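Local structure of betaine aldehyde dehydrogenase (Staphylococcus aureus subsp. aureus COL, 4QTO) at residues F140-G145 against Y474-P479. The protein catalyses the NAD-dependent oxidation of betaine aldehyde to glycine betaine, as a tetrameric member of the aldehyde dehydrogenase family. Numbering follows the deposited sequence. Where two conformers were deposited one is given.
Sequences FMYFAG and YFAQAP
Y142, on helix 126-146, lays one face of its ring against the type I beta turn F475-A478, in the loop between strands 465-468 and 487-488 of this aldehyde dehydrogenase fold. The turn is closed by A478 N donating to F475 O, and its two central residues, A476 and Q477, meet the tyrosine. F140 faces the other way, into helices 93-109 and 183-197. At Y142 the ring carbon CG stands anti to the backbone N (chi1 175°), which carries the ring out from the helix over the turn. Y142 CB abuts A476 CB at 3.5 Å; over the ring, A476 O lies above the plane, toward the rim, 3.4 Å from Y142 CE2. Q477 covers the CD1/CE1 side of the same face: Y142 CE1 is 3.7 Å from Q477 CA and 3.8 Å from Q477 CG. A bend at chi2 (78°) turns the Q477 amide back beside the ring at CD1, its plane 68° from that of the ring, and NE2 hydrogen-bonds to D148 and E94 of a neighbouring subunit. The contact lies buried at a subunit interface. F143 follows, its ring face centred under Y142 CD2, 3.9 Å from the plane, and its side chain reaching A192 and L497. No direct hydrogen bond joins the segments; a single water spans them, 2.8 Å from Y142 OH and donating to Q477 O at 2.8 Å.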
loop_
_atom_site.group_PDB
_atom_site.type_symbol
_atom_site.label_atom_id
_atom_site.label_comp_id
_atom_site.label_asym_id
_atom_site.label_seq_id
_atom_site.Cartn_x
_atom_site.Cartn_y
_atom_site.Cartn_z
ATOM N N PHE A 140 1.019 -1.804 -22.206
ATOM C CA PHE A 140 2.467 -1.752 -22.100
ATOM C C PHE A 140 2.928 -0.498 -21.346
ATOM O O PHE A 140 3.827 -0.576 -20.521
ATOM C CB PHE A 140 3.200 -1.871 -23.457
ATOM C CG PHE A 140 3.220 -3.281 -24.033
ATOM C CD1 PHE A 140 4.102 -4.216 -23.535
ATOM C CD2 PHE A 140 2.426 -3.630 -25.099
ATOM C CE1 PHE A 140 4.156 -5.509 -24.048
ATOM C CE2 PHE A 140 2.487 -4.931 -25.623
ATOM C CZ PHE A 140 3.355 -5.863 -25.098
ATOM N N MET A 141 2.307 0.646 -21.632
ATOM C CA MET A 141 2.737 1.891 -20.977
ATOM C C MET A 141 2.468 1.845 -19.483
ATOM O O MET A 141 3.292 2.317 -18.693
ATOM C CB MET A 141 2.076 3.116 -21.585
ATOM C CG MET A 141 2.743 4.418 -21.160
ATOM S SD MET A 141 4.440 4.576 -21.762
ATOM C CE MET A 141 4.044 4.683 -23.528
ATOM N N TYR A 142 1.340 1.255 -19.087
ATOM C CA TYR A 142 0.983 1.128 -17.677
ATOM C C TYR A 142 2.021 0.299 -16.906
ATOM O O TYR A 142 2.548 0.748 -15.882
ATOM C CB TYR A 142 -0.400 0.468 -17.513
ATOM C CG TYR A 142 -0.760 0.205 -16.060
ATOM C CD1 TYR A 142 -1.294 1.215 -15.254
ATOM C CD2 TYR A 142 -0.542 -1.054 -15.479
ATOM C CE1 TYR A 142 -1.618 0.969 -13.915
ATOM C CE2 TYR A 142 -0.831 -1.283 -14.159
ATOM C CZ TYR A 142 -1.373 -0.284 -13.384
ATOM O OH TYR A 142 -1.698 -0.546 -12.063
ATOM N N PHE A 143 2.343 -0.884 -17.436
ATOM C CA PHE A 143 3.317 -1.760 -16.801
ATOM C C PHE A 143 4.741 -1.194 -16.837
ATOM O O PHE A 143 5.501 -1.405 -15.900
ATOM C CB PHE A 143 3.224 -3.183 -17.343
ATOM C CG PHE A 143 2.032 -3.906 -16.808
ATOM C CD1 PHE A 143 1.985 -4.280 -15.481
ATOM C CD2 PHE A 143 0.915 -4.162 -17.601
ATOM C CE1 PHE A 143 0.864 -4.913 -14.941
ATOM C CE2 PHE A 143 -0.183 -4.801 -17.080
ATOM C CZ PHE A 143 -0.218 -5.182 -15.747
ATOM N N ALA A 144 5.081 -0.464 -17.914
ATOM C CA ALA A 144 6.366 0.238 -17.968
ATOM C C ALA A 144 6.482 1.195 -16.778
ATOM O O ALA A 144 7.535 1.267 -16.107
ATOM C CB ALA A 144 6.500 1.018 -19.248
ATOM N N GLY A 145 5.413 1.947 -16.516
ATOM C CA GLY A 145 5.395 2.870 -15.418
ATOM C C GLY A 145 5.341 2.230 -14.049
ATOM O O GLY A 145 5.772 2.831 -13.078
ATOM N N TYR A 474 -12.689 -2.323 -19.728
ATOM C CA TYR A 474 -11.573 -2.910 -18.974
ATOM C C TYR A 474 -10.385 -1.997 -19.290
ATOM O O TYR A 474 -10.384 -1.291 -20.324
ATOM C CB TYR A 474 -11.263 -4.367 -19.328
ATOM C CG TYR A 474 -11.153 -4.671 -20.812
ATOM C CD1 TYR A 474 -10.078 -4.238 -21.585
ATOM C CD2 TYR A 474 -12.165 -5.386 -21.447
ATOM C CE1 TYR A 474 -10.030 -4.495 -22.954
ATOM C CE2 TYR A 474 -12.114 -5.662 -22.800
ATOM C CZ TYR A 474 -11.047 -5.216 -23.547
ATOM O OH TYR A 474 -11.004 -5.468 -24.904
ATOM N N PHE A 475 -9.410 -1.955 -18.392
ATOM C CA PHE A 475 -8.240 -1.125 -18.612
ATOM C C PHE A 475 -7.105 -1.561 -17.689
ATOM O O PHE A 475 -7.336 -2.165 -16.634
ATOM C CB PHE A 475 -8.531 0.398 -18.484
ATOM C CG PHE A 475 -9.439 0.769 -17.351
ATOM C CD1 PHE A 475 -9.014 0.770 -16.043
ATOM C CD2 PHE A 475 -10.750 1.150 -17.602
ATOM C CE1 PHE A 475 -9.862 1.111 -15.011
ATOM C CE2 PHE A 475 -11.596 1.490 -16.572
ATOM C CZ PHE A 475 -11.155 1.507 -15.271
ATOM N N ALA A 476 -5.877 -1.222 -18.103
ATOM C CA ALA A 476 -4.677 -1.683 -17.419
ATOM C C ALA A 476 -4.594 -1.291 -15.953
ATOM O O ALA A 476 -3.986 -1.994 -15.160
ATOM C CB ALA A 476 -3.454 -1.182 -18.156
ATOM N N GLN A 477 -5.266 -0.202 -15.589
ATOM C CA GLN A 477 -5.220 0.260 -14.205
ATOM C C GLN A 477 -5.987 -0.607 -13.188
ATOM O O GLN A 477 -5.712 -0.484 -11.986
ATOM C CB GLN A 477 -5.731 1.695 -14.118
ATOM C CG GLN A 477 -4.840 2.757 -14.806
ATOM C CD GLN A 477 -4.943 2.845 -16.341
ATOM O OE1 GLN A 477 -5.767 2.192 -17.000
ATOM N NE2 GLN A 477 -4.085 3.686 -16.919
ATOM N N ALA A 478 -6.879 -1.469 -13.656
ATOM C CA ALA A 478 -7.737 -2.268 -12.739
ATOM C C ALA A 478 -7.649 -3.748 -13.054
ATOM O O ALA A 478 -7.658 -4.132 -14.223
ATOM C CB ALA A 478 -9.182 -1.799 -12.880
ATOM N N PRO A 479 -7.636 -4.608 -12.033
ATOM C CA PRO A 479 -7.532 -6.057 -12.235
ATOM C C PRO A 479 -8.777 -6.664 -12.829
ATOM O O PRO A 479 -9.897 -6.199 -12.562
ATOM C CB PRO A 479 -7.315 -6.590 -10.833
ATOM C CG PRO A 479 -8.022 -5.594 -9.954
ATOM C CD PRO A 479 -7.681 -4.253 -10.602
HETATM O O HOH W 1 -3.657 1.146 -11.066
#